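Long-range contact in acetylene hydratase (Pelobacter acetylenicus, PDB 2E7Z), which catalyses the hydration of acetylene to acetaldehyde with a tungsten-bis(molybdopterin guanine dinucleotide) cofactor and a separate [4Fe-4S] cluster: residues I95-T108 and L119-S133. Residues are numbered along the deposited sequence; the frame is centred on the assembly and turned at random. Where two conformers were deposited one is given.
With MGD (2-amino-5,6-dimercapto-7-methyl-3,7,8a,9-tetrahydro-8-oxa-1,3,9,10-tetraaza-anthracen-4-one guanosine dinucleotide), chain E.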
ATOM      1  N   ILE A  95       3.131 -19.937 -21.797  1.00 12.04           N
ATOM      2  CA  ILE A  95       4.338 -19.180 -22.161  1.00 13.14           C
ATOM      3  C   ILE A  95       4.820 -19.530 -23.569  1.00 13.04           C
ATOM      4  O   ILE A  95       5.279 -18.670 -24.292  1.00 13.08           O
ATOM      5  CB  ILE A  95       5.483 -19.359 -21.118  1.00 14.34           C
ATOM      6  CG1 ILE A  95       5.098 -18.657 -19.809  1.00 15.09           C
ATOM      7  CG2 ILE A  95       6.851 -18.856 -21.670  1.00 15.69           C
ATOM      8  CD1 ILE A  95       6.110 -18.922 -18.687  1.00 18.90           C
ATOM      9  N   ALA A  96       4.690 -20.787 -23.966  1.00 13.63           N
ATOM     10  CA  ALA A  96       5.099 -21.161 -25.329  1.00 13.52           C
ATOM     11  C   ALA A  96       4.237 -20.448 -26.367  1.00 13.89           C
ATOM     12  O   ALA A  96       4.706 -20.116 -27.445  1.00 15.23           O
ATOM     13  CB  ALA A  96       5.000 -22.652 -25.504  1.00 15.09           C
ATOM     14  N   LYS A  97       2.959 -20.238 -26.050  1.00 13.38           N
ATOM     15  CA  LYS A  97       2.010 -19.652 -26.998  1.00 12.95           C
ATOM     16  C   LYS A  97       2.060 -18.132 -26.965  1.00 12.90           C
ATOM     17  O   LYS A  97       2.000 -17.479 -28.002  1.00 14.18           O
ATOM     18  CB  LYS A  97       0.583 -20.141 -26.701  1.00 12.54           C
ATOM     19  CG  LYS A  97      -0.493 -19.642 -27.647  1.00 14.55           C
ATOM     20  CD  LYS A  97      -1.795 -20.390 -27.410  1.00 16.12           C
ATOM     21  CE  LYS A  97      -2.901 -19.915 -28.341  1.00 19.20           C
ATOM     22  NZ  LYS A  97      -4.186 -20.684 -28.146  1.00 20.40           N
ATOM     23  N   TYR A  98       2.170 -17.572 -25.763  1.00 11.99           N
ATOM     24  CA  TYR A  98       1.968 -16.151 -25.586  1.00 11.14           C
ATOM     25  C   TYR A  98       3.194 -15.400 -25.043  1.00 10.61           C
ATOM     26  O   TYR A  98       3.140 -14.176 -24.833  1.00 11.52           O
ATOM     27  CB  TYR A  98       0.795 -15.958 -24.636  1.00 11.33           C
ATOM     28  CG  TYR A  98      -0.542 -16.413 -25.148  1.00 10.45           C
ATOM     29  CD1 TYR A  98      -1.211 -15.686 -26.145  1.00 10.63           C
ATOM     30  CD2 TYR A  98      -1.185 -17.508 -24.576  1.00 11.33           C
ATOM     31  CE1 TYR A  98      -2.479 -16.056 -26.585  1.00 10.60           C
ATOM     32  CE2 TYR A  98      -2.438 -17.881 -25.007  1.00 10.85           C
ATOM     33  CZ  TYR A  98      -3.086 -17.146 -26.005  1.00 11.66           C
ATOM     34  OH  TYR A  98      -4.363 -17.477 -26.425  1.00 13.06           O
ATOM     35  N   GLY A  99       4.290 -16.121 -24.798  1.00 10.63           N
ATOM     36  CA  GLY A  99       5.484 -15.461 -24.262  1.00 10.13           C
ATOM     37  C   GLY A  99       5.451 -15.408 -22.736  1.00 10.12           C
ATOM     38  O   GLY A  99       4.396 -15.489 -22.113  1.00  9.75           O
ATOM     39  N   PRO A 100       6.622 -15.264 -22.104  1.00  9.86           N
ATOM     40  CA  PRO A 100       6.608 -15.210 -20.628  1.00  9.89           C
ATOM     41  C   PRO A 100       5.899 -13.964 -20.084  1.00  9.63           C
ATOM     42  O   PRO A 100       5.389 -13.994 -18.976  1.00  9.23           O
ATOM     43  CB  PRO A 100       8.110 -15.191 -20.273  1.00 10.30           C
ATOM     44  CG  PRO A 100       8.802 -14.644 -21.518  1.00 11.64           C
ATOM     45  CD  PRO A 100       7.985 -15.137 -22.690  1.00 10.82           C
ATOM     46  N   GLU A 101       5.869 -12.896 -20.876  1.00  8.88           N
ATOM     47  CA  GLU A 101       5.154 -11.680 -20.501  1.00  8.70           C
ATOM     48  C   GLU A 101       3.651 -11.912 -20.331  1.00  7.97           C
ATOM     49  O   GLU A 101       2.971 -11.053 -19.792  1.00  8.13           O
ATOM     50  CB  GLU A 101       5.448 -10.550 -21.505  1.00  8.73           C
ATOM     51  CG  GLU A 101       4.964 -10.809 -22.924  1.00 10.68           C
ATOM     52  CD  GLU A 101       5.994 -11.503 -23.799  1.00 12.70           C
ATOM     53  OE1 GLU A 101       6.953 -12.101 -23.268  1.00 12.97           O
ATOM     54  OE2 GLU A 101       5.830 -11.466 -25.033  1.00 14.64           O
ATOM     55  N   SER A 102       3.163 -13.070 -20.765  1.00  7.42           N
ATOM     56  CA  SER A 102       1.755 -13.411 -20.545  0.80  7.50           C
ATOM     57  C   SER A 102       1.429 -13.905 -19.139  1.00  7.04           C
ATOM     58  O   SER A 102       0.258 -14.174 -18.850  1.00  7.08           O
ATOM     59  CB  SER A 102       1.282 -14.430 -21.567  0.80  8.21           C
ATOM     60  OG  SER A 102       1.800 -15.726 -21.308  0.80  7.75           O
ATOM     61  N   LEU A 103       2.429 -13.987 -18.262  1.00  6.62           N
ATOM     62  CA  LEU A 103       2.183 -14.237 -16.833  1.00  7.09           C
ATOM     63  C   LEU A 103       2.122 -12.904 -16.095  1.00  7.09           C
ATOM     64  O   LEU A 103       3.101 -12.110 -16.100  1.00  7.28           O
ATOM     65  CB  LEU A 103       3.339 -15.085 -16.283  1.00  8.06           C
ATOM     66  CG  LEU A 103       3.349 -15.190 -14.756  1.00  7.87           C
ATOM     67  CD1 LEU A 103       2.133 -15.953 -14.183  1.00  9.52           C
ATOM     68  CD2 LEU A 103       4.627 -15.846 -14.252  1.00  9.94           C
ATOM     69  N   GLY A 104       0.981 -12.682 -15.435  1.00  6.21           N
ATOM     70  CA  GLY A 104       0.786 -11.533 -14.561  1.00  7.08           C
ATOM     71  C   GLY A 104       0.765 -12.003 -13.109  1.00  6.62           C
ATOM     72  O   GLY A 104       0.286 -13.125 -12.823  1.00  7.37           O
ATOM     73  N   VAL A 105       1.280 -11.183 -12.200  1.00  6.10           N
ATOM     74  CA  VAL A 105       1.300 -11.521 -10.771  1.00  6.58           C
ATOM     75  C   VAL A 105       0.820 -10.336  -9.948  1.00  6.48           C
ATOM     76  O   VAL A 105       1.290  -9.209 -10.193  1.00  6.91           O
ATOM     77  CB  VAL A 105       2.726 -11.972 -10.323  1.00  6.51           C
ATOM     78  CG1 VAL A 105       2.753 -12.199  -8.795  1.00  8.07           C
ATOM     79  CG2 VAL A 105       3.156 -13.221 -11.033  1.00  7.16           C
ATOM     80  N   SER A 106      -0.085 -10.566  -8.994  1.00  6.94           N
ATOM     81  CA  SER A 106      -0.444  -9.554  -8.004  1.00  6.27           C
ATOM     82  C   SER A 106       0.000 -10.120  -6.669  1.00  5.83           C
ATOM     83  O   SER A 106      -0.547 -11.156  -6.226  1.00  6.80           O
ATOM     84  CB  SER A 106      -1.953  -9.286  -8.062  1.00  7.35           C
ATOM     85  OG  SER A 106      -2.380  -8.417  -7.035  1.00  7.54           O
ATOM     86  N   GLN A 107       0.977  -9.492  -6.030  1.00  5.91           N
ATOM     87  CA  GLN A 107       1.554 -10.016  -4.790  1.00  5.82           C
ATOM     88  C   GLN A 107       1.593  -8.953  -3.731  1.00  5.90           C
ATOM     89  O   GLN A 107       2.078  -7.839  -3.997  1.00  6.64           O
ATOM     90  CB  GLN A 107       2.999 -10.472  -5.051  1.00  6.26           C
ATOM     91  CG  GLN A 107       3.753 -10.971  -3.831  1.00  6.10           C
ATOM     92  CD  GLN A 107       5.252 -10.860  -3.967  1.00  6.74           C
ATOM     93  OE1 GLN A 107       5.747 -10.111  -4.820  1.00  7.79           O
ATOM     94  NE2 GLN A 107       5.983 -11.545  -3.122  1.00  7.29           N
ATOM     95  N   THR A 108       1.118  -9.262  -2.527  1.00  6.49           N
ATOM     96  CA  THR A 108       1.346  -8.367  -1.397  1.00  6.18           C
ATOM     97  C   THR A 108       2.368  -9.015  -0.477  1.00  6.09           C
ATOM     98  O   THR A 108       2.007  -9.863   0.379  1.00  7.03           O
ATOM     99  CB  THR A 108       0.047  -8.084  -0.636  1.00  6.90           C
ATOM    100  OG1 THR A 108      -0.882  -7.478  -1.552  1.00  7.61           O
ATOM    101  CG2 THR A 108       0.318  -7.149   0.526  1.00  8.53           C
ATOM    102  N   LEU A 119      10.581 -14.095  -5.553  1.00  6.48           N
ATOM    103  CA  LEU A 119       9.457 -13.997  -6.452  1.00  7.09           C
ATOM    104  C   LEU A 119       9.822 -13.254  -7.729  1.00  7.15           C
ATOM    105  O   LEU A 119       9.606 -13.763  -8.809  1.00  7.12           O
ATOM    106  CB  LEU A 119       8.239 -13.393  -5.720  1.00  7.02           C
ATOM    107  CG  LEU A 119       6.931 -13.288  -6.513  1.00  7.22           C
ATOM    108  CD1 LEU A 119       6.832 -12.074  -7.473  1.00  8.71           C
ATOM    109  CD2 LEU A 119       6.535 -14.602  -7.225  1.00  7.86           C
ATOM    110  N   ARG A 120      10.400 -12.062  -7.596  1.00  6.69           N
ATOM    111  CA  ARG A 120      10.815 -11.363  -8.820  1.00  6.62           C
ATOM    112  C   ARG A 120      11.986 -12.110  -9.486  1.00  6.78           C
ATOM    113  O   ARG A 120      12.119 -12.076 -10.699  1.00  7.34           O
ATOM    114  CB  ARG A 120      11.198  -9.899  -8.580  1.00  8.12           C
ATOM    115  CG  ARG A 120      10.019  -9.051  -8.136  1.00  7.42           C
ATOM    116  CD  ARG A 120       8.892  -8.918  -9.166  1.00  8.12           C
ATOM    117  NE  ARG A 120       9.189  -8.198 -10.418  1.00  7.99           N
ATOM    118  CZ  ARG A 120       9.065  -6.883 -10.547  1.00  8.14           C
ATOM    119  NH1 ARG A 120       8.808  -6.097  -9.501  1.00  8.06           N
ATOM    120  NH2 ARG A 120       9.311  -6.352 -11.747  1.00  9.06           N
ATOM    121  N   ARG A 121      12.816 -12.799  -8.682  1.00  6.72           N
ATOM    122  CA  ARG A 121      13.864 -13.656  -9.236  1.00  7.37           C
ATOM    123  C   ARG A 121      13.267 -14.638 -10.239  1.00  7.66           C
ATOM    124  O   ARG A 121      13.713 -14.755 -11.386  1.00  8.70           O
ATOM    125  CB  ARG A 121      14.615 -14.344  -8.116  1.00  7.18           C
ATOM    126  CG  ARG A 121      15.833 -15.170  -8.522  1.00  8.16           C
ATOM    127  CD  ARG A 121      16.409 -15.777  -7.260  1.00  7.85           C
ATOM    128  NE  ARG A 121      17.659 -16.513  -7.479  1.00  8.43           N
ATOM    129  CZ  ARG A 121      18.885 -15.983  -7.361  1.00  8.71           C
ATOM    130  NH1 ARG A 121      19.040 -14.691  -7.033  1.00  9.72           N
ATOM    131  NH2 ARG A 121      19.970 -16.744  -7.588  1.00  9.25           N
ATOM    132  N   PHE A 122      12.242 -15.355  -9.799  1.00  7.09           N
ATOM    133  CA  PHE A 122      11.543 -16.290 -10.659  1.00  7.27           C
ATOM    134  C   PHE A 122      10.963 -15.630 -11.900  1.00  7.53           C
ATOM    135  O   PHE A 122      11.169 -16.112 -13.025  1.00  8.04           O
ATOM    136  CB  PHE A 122      10.415 -16.965  -9.840  1.00  7.16           C
ATOM    137  CG  PHE A 122       9.473 -17.801 -10.653  1.00  8.81           C
ATOM    138  CD1 PHE A 122       9.855 -19.061 -11.101  1.00  9.71           C
ATOM    139  CD2 PHE A 122       8.194 -17.353 -10.940  1.00 11.76           C
ATOM    140  CE1 PHE A 122       9.017 -19.825 -11.880  1.00 12.37           C
ATOM    141  CE2 PHE A 122       7.314 -18.139 -11.692  1.00 12.57           C
ATOM    142  CZ  PHE A 122       7.738 -19.371 -12.166  1.00 14.47           C
ATOM    143  N   MET A 123      10.257 -14.511 -11.715  1.00  7.45           N
ATOM    144  CA  MET A 123       9.661 -13.838 -12.856  1.00  7.46           C
ATOM    145  C   MET A 123      10.738 -13.353 -13.833  1.00  7.10           C
ATOM    146  O   MET A 123      10.545 -13.447 -15.045  1.00  8.09           O
ATOM    147  CB  MET A 123       8.814 -12.648 -12.420  1.00  7.69           C
ATOM    148  CG  MET A 123       7.585 -13.087 -11.619  1.00  7.85           C
ATOM    149  SD  MET A 123       6.511 -11.656 -11.256  1.00  7.59           S
ATOM    150  CE  MET A 123       5.781 -11.373 -12.896  1.00  7.52           C
ATOM    151  N   ASN A 124      11.856 -12.851 -13.304  1.00  7.51           N
ATOM    152  CA  ASN A 124      12.923 -12.292 -14.158  1.00  7.89           C
ATOM    153  C   ASN A 124      13.638 -13.369 -14.932  1.00  9.24           C
ATOM    154  O   ASN A 124      14.011 -13.145 -16.076  1.00 10.59           O
ATOM    155  CB  ASN A 124      13.851 -11.436 -13.297  1.00  8.48           C
ATOM    156  CG  ASN A 124      13.191 -10.117 -12.901  1.00  8.02           C
ATOM    157  OD1 ASN A 124      12.278  -9.651 -13.590  1.00  8.54           O
ATOM    158  ND2 ASN A 124      13.660  -9.502 -11.813  1.00  8.22           N
ATOM    159  N   LEU A 125      13.749 -14.557 -14.342  1.00  8.99           N
ATOM    160  CA  LEU A 125      14.307 -15.698 -15.051  1.00  9.27           C
ATOM    161  C   LEU A 125      13.334 -16.246 -16.091  1.00  9.46           C
ATOM    162  O   LEU A 125      13.759 -16.680 -17.160  1.00 11.27           O
ATOM    163  CB  LEU A 125      14.720 -16.812 -14.074  1.00  9.60           C
ATOM    164  CG  LEU A 125      15.904 -16.418 -13.193  1.00 10.33           C
ATOM    165  CD1 LEU A 125      16.022 -17.303 -11.997  1.00 10.01           C
ATOM    166  CD2 LEU A 125      17.215 -16.503 -14.014  1.00 11.56           C
ATOM    167  N   LEU A 126      12.039 -16.260 -15.797  1.00  9.40           N
ATOM    168  CA  LEU A 126      11.090 -16.696 -16.816  1.00 10.45           C
ATOM    169  C   LEU A 126      11.006 -15.705 -17.971  1.00 10.26           C
ATOM    170  O   LEU A 126      10.840 -16.114 -19.126  1.00 10.76           O
ATOM    171  CB  LEU A 126       9.692 -16.823 -16.232  1.00 11.82           C
ATOM    172  CG  LEU A 126       9.257 -18.056 -15.464  1.00 16.86           C
ATOM    173  CD1 LEU A 126       7.742 -17.927 -15.233  1.00 19.39           C
ATOM    174  CD2 LEU A 126       9.547 -19.413 -16.131  1.00 18.29           C
ATOM    175  N   GLY A 127      11.103 -14.412 -17.655  1.00  8.58           N
ATOM    176  CA  GLY A 127      11.045 -13.317 -18.633  1.00  8.92           C
ATOM    177  C   GLY A 127       9.801 -12.467 -18.532  1.00  9.00           C
ATOM    178  O   GLY A 127       9.460 -11.764 -19.463  1.00  9.42           O
ATOM    179  N   SER A 128       9.086 -12.542 -17.400  1.00  8.15           N
ATOM    180  CA  SER A 128       7.884 -11.707 -17.243  1.00  7.89           C
ATOM    181  C   SER A 128       8.162 -10.459 -16.415  1.00  7.87           C
ATOM    182  O   SER A 128       8.562 -10.551 -15.257  1.00  7.72           O
ATOM    183  CB  SER A 128       6.725 -12.421 -16.527  1.00  7.98           C
ATOM    184  OG  SER A 128       5.674 -11.456 -16.514  1.00  8.36           O
ATOM    185  N   PRO A 129       7.870  -9.280 -16.982  1.00  7.85           N
ATOM    186  CA  PRO A 129       7.938  -8.052 -16.226  1.00  8.04           C
ATOM    187  C   PRO A 129       6.618  -7.723 -15.515  1.00  7.66           C
ATOM    188  O   PRO A 129       6.521  -6.712 -14.814  1.00  8.04           O
ATOM    189  CB  PRO A 129       8.151  -7.015 -17.340  1.00  9.24           C
ATOM    190  CG  PRO A 129       7.252  -7.531 -18.431  1.00  8.35           C
ATOM    191  CD  PRO A 129       7.460  -9.043 -18.384  1.00  8.67           C
ATOM    192  N   ASN A 130       5.589  -8.545 -15.723  1.00  7.29           N
ATOM    193  CA  ASN A 130       4.232  -8.128 -15.347  1.00  7.50           C
ATOM    194  C   ASN A 130       3.808  -8.414 -13.896  1.00  6.86           C
ATOM    195  O   ASN A 130       2.852  -9.149 -13.630  1.00  7.41           O
ATOM    196  CB  ASN A 130       3.241  -8.605 -16.394  1.00  7.12           C
ATOM    197  CG  ASN A 130       3.409  -7.846 -17.716  1.00  7.25           C
ATOM    198  OD1 ASN A 130       3.390  -8.450 -18.807  1.00  9.91           O
ATOM    199  ND2 ASN A 130       3.659  -6.546 -17.618  1.00  5.81           N
ATOM    200  N   TRP A 131       4.573  -7.823 -12.985  1.00  6.70           N
ATOM    201  CA  TRP A 131       4.308  -7.853 -11.557  1.00  6.49           C
ATOM    202  C   TRP A 131       3.616  -6.579 -11.136  1.00  6.22           C
ATOM    203  O   TRP A 131       4.089  -5.467 -11.529  1.00  7.25           O
ATOM    204  CB  TRP A 131       5.630  -7.953 -10.794  1.00  5.81           C
ATOM    205  CG  TRP A 131       5.454  -8.067  -9.315  1.00  6.24           C
ATOM    206  CD1 TRP A 131       5.345  -9.234  -8.627  1.00  6.56           C
ATOM    207  CD2 TRP A 131       5.412  -7.006  -8.344  1.00  7.22           C
ATOM    208  NE1 TRP A 131       5.194  -8.966  -7.281  1.00  6.28           N
ATOM    209  CE2 TRP A 131       5.261  -7.614  -7.077  1.00  7.02           C
ATOM    210  CE3 TRP A 131       5.518  -5.606  -8.416  1.00  7.35           C
ATOM    211  CZ2 TRP A 131       5.190  -6.887  -5.888  1.00  6.81           C
ATOM    212  CZ3 TRP A 131       5.438  -4.864  -7.219  1.00  9.16           C
ATOM    213  CH2 TRP A 131       5.295  -5.516  -5.966  1.00  7.79           C
ATOM    214  N   THR A 132       2.548  -6.701 -10.350  1.00  6.70           N
ATOM    215  CA  THR A 132       1.979  -5.529  -9.747  1.00  7.00           C
ATOM    216  C   THR A 132       1.548  -5.895  -8.331  1.00  6.60           C
ATOM    217  O   THR A 132       1.734  -7.040  -7.888  1.00  6.29           O
ATOM    218  CB  THR A 132       0.846  -4.896 -10.580  1.00  7.85           C
ATOM    219  OG1 THR A 132       0.609  -3.572 -10.096  1.00  9.11           O
ATOM    220  CG2 THR A 132      -0.439  -5.676 -10.508  1.00  8.84           C
ATOM    221  N   SER A 133       1.001  -4.921  -7.623  1.00  6.60           N
ATOM    222  CA  SER A 133       0.696  -5.118  -6.229  1.00  6.96           C
ATOM    223  C   SER A 133      -0.312  -4.062  -5.834  1.00  7.03           C
ATOM    224  O   SER A 133      -0.315  -2.951  -6.378  1.00  7.54           O
ATOM    225  CB  SER A 133       1.984  -4.985  -5.401  1.00  7.38           C
ATOM    226  OG  SER A 133       1.728  -5.110  -4.006  1.00  9.40           O
TER
HETATM  227  PB  MGD E 801      -6.430  -7.637   0.338  1.00  8.87           P
HETATM  228  O1B MGD E 801      -6.840  -7.122  -1.020  1.00  9.55           O
HETATM  229  O2B MGD E 801      -7.435  -7.747   1.425  1.00  9.31           O
HETATM  230  O3B MGD E 801      -5.231  -6.767   0.953  1.00  8.26           O
HETATM  231  O3A MGD E 801      -3.935  -4.983  -0.252  1.00  9.36           O
HETATM  232  PA  MGD E 801      -3.753  -6.443   0.411  1.00  8.69           P
HETATM  233  O1A MGD E 801      -2.897  -6.396   1.641  1.00  8.74           O
HETATM  234  O2A MGD E 801      -3.387  -7.351  -0.723  1.00  7.94           O
HETATM  235  O5' MGD E 801      -5.772  -9.085   0.073  1.00  8.04           O
HETATM  236  C5' MGD E 801      -4.927  -9.650   1.061  1.00  8.87           C
HETATM  237  C4' MGD E 801      -5.105 -11.152   0.962  1.00  6.98           C
HETATM  238  O4' MGD E 801      -4.049 -11.755   1.725  1.00  7.65           O
HETATM  239  C3' MGD E 801      -6.378 -11.665   1.627  1.00  7.56           C
HETATM  240  O3' MGD E 801      -7.132 -12.423   0.666  1.00  8.76           O
HETATM  241  C2' MGD E 801      -5.928 -12.535   2.820  1.00  7.85           C
HETATM  242  O2' MGD E 801      -6.739 -13.691   3.112  1.00  9.39           O
HETATM  243  C1' MGD E 801      -4.553 -12.948   2.367  1.00  7.69           C
HETATM  244  N9  MGD E 801      -3.572 -13.234   3.425  1.00  7.75           N
HETATM  245  C8  MGD E 801      -3.405 -12.577   4.599  1.00  8.18           C
HETATM  246  N7  MGD E 801      -2.342 -13.054   5.266  1.00  8.46           N
HETATM  247  C5  MGD E 801      -1.772 -13.986   4.472  1.00  7.74           C
HETATM  248  C6  MGD E 801      -0.627 -14.877   4.541  1.00  7.81           C
HETATM  249  O6  MGD E 801       0.136 -14.877   5.530  1.00  7.80           O
HETATM  250  N1  MGD E 801      -0.418 -15.661   3.470  1.00  7.29           N
HETATM  251  C2  MGD E 801      -1.222 -15.752   2.415  1.00  7.44           C
HETATM  252  N2  MGD E 801      -0.886 -16.597   1.398  1.00  7.98           N
HETATM  253  N3  MGD E 801      -2.292 -14.973   2.289  1.00  7.44           N
HETATM  254  C4  MGD E 801      -2.582 -14.097   3.273  1.00  7.54           C
HETATM  255  C10 MGD E 801      -3.825  -3.846   0.604  1.00 10.88           C
HETATM  256  C11 MGD E 801      -3.665  -2.639  -0.296  1.00 10.61           C
HETATM  257  O11 MGD E 801      -4.909  -2.502  -0.979  1.00  8.62           O
HETATM  258  C12 MGD E 801      -3.361  -1.412   0.528  1.00 11.01           C
HETATM  259  S12 MGD E 801      -2.049  -1.478   1.623  1.00 13.53           S
HETATM  260  C13 MGD E 801      -4.062  -0.279   0.364  1.00 11.18           C
HETATM  261  S13 MGD E 801      -3.833   1.083   1.361  1.00 14.62           S
HETATM  262  C14 MGD E 801      -5.116  -0.120  -0.688  1.00 10.51           C
HETATM  263  N15 MGD E 801      -6.454  -0.053  -0.121  1.00 10.42           N
HETATM  264  C16 MGD E 801      -7.449  -0.024  -1.054  1.00 10.39           C
HETATM  265  C17 MGD E 801      -8.729   0.676  -0.877  1.00 10.57           C
HETATM  266  O17 MGD E 801      -8.964   1.311   0.175  1.00 11.93           O
HETATM  267  N18 MGD E 801      -9.621   0.615  -1.886  1.00 10.82           N
HETATM  268  C19 MGD E 801      -9.393  -0.054  -3.044  1.00  9.48           C
HETATM  269  N19 MGD E 801     -10.330  -0.084  -4.015  1.00 10.76           N
HETATM  270  N20 MGD E 801      -8.257  -0.733  -3.255  1.00  9.83           N
HETATM  271  C21 MGD E 801      -7.285  -0.737  -2.334  1.00 10.49           C
HETATM  272  N22 MGD E 801      -6.148  -1.393  -2.577  1.00  9.47           N
HETATM  273  C23 MGD E 801      -5.006  -1.275  -1.696  1.00 10.39           C
HETATM  274  O   HOH W   1      -0.438  -4.450  -1.494  1.00 19.10           O
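V105 lays CG2 against the thioether of M123, 3.7 Å from SD, while its other methyl, CG1, meets the indole of W131. Q107 reaches the same indole with its amide: CG lies anti to the backbone N (chi1 177°) and the chain runs on extended, which brings OE1 2.8 Å from W131 NE1 at the ring's edge. Amide and indole planes stand almost perpendicular, and the N-H...O bond is bent to 139°. L119 CD1 packs on OE1. NE2 donates to E115, so that with the indole N-H both ends of the amide are held and its orientation is set. At the start of strand 103-107, L126 CD1 touches both L103 CD2 and I95 CD1. In the turn after helix 118-126, S128 OG donates to L103 O (2.7 Å) and accepts from N130 N, closing an ST turn. Backbone bonds V105 N to N130 O, T132 N to V105 O and Q107 N to T132 O zip the parallel strands together; past them the S133 hydroxyl donates to Q107 O. T108 OG1 donates to a cofactor phosphate oxygen, O2A. Strand 103-107, helix 118-126 and edge strand 131-132 form a beta-alpha-beta unit, with the cofactor phosphate bound just past the C-terminal end of its first strand.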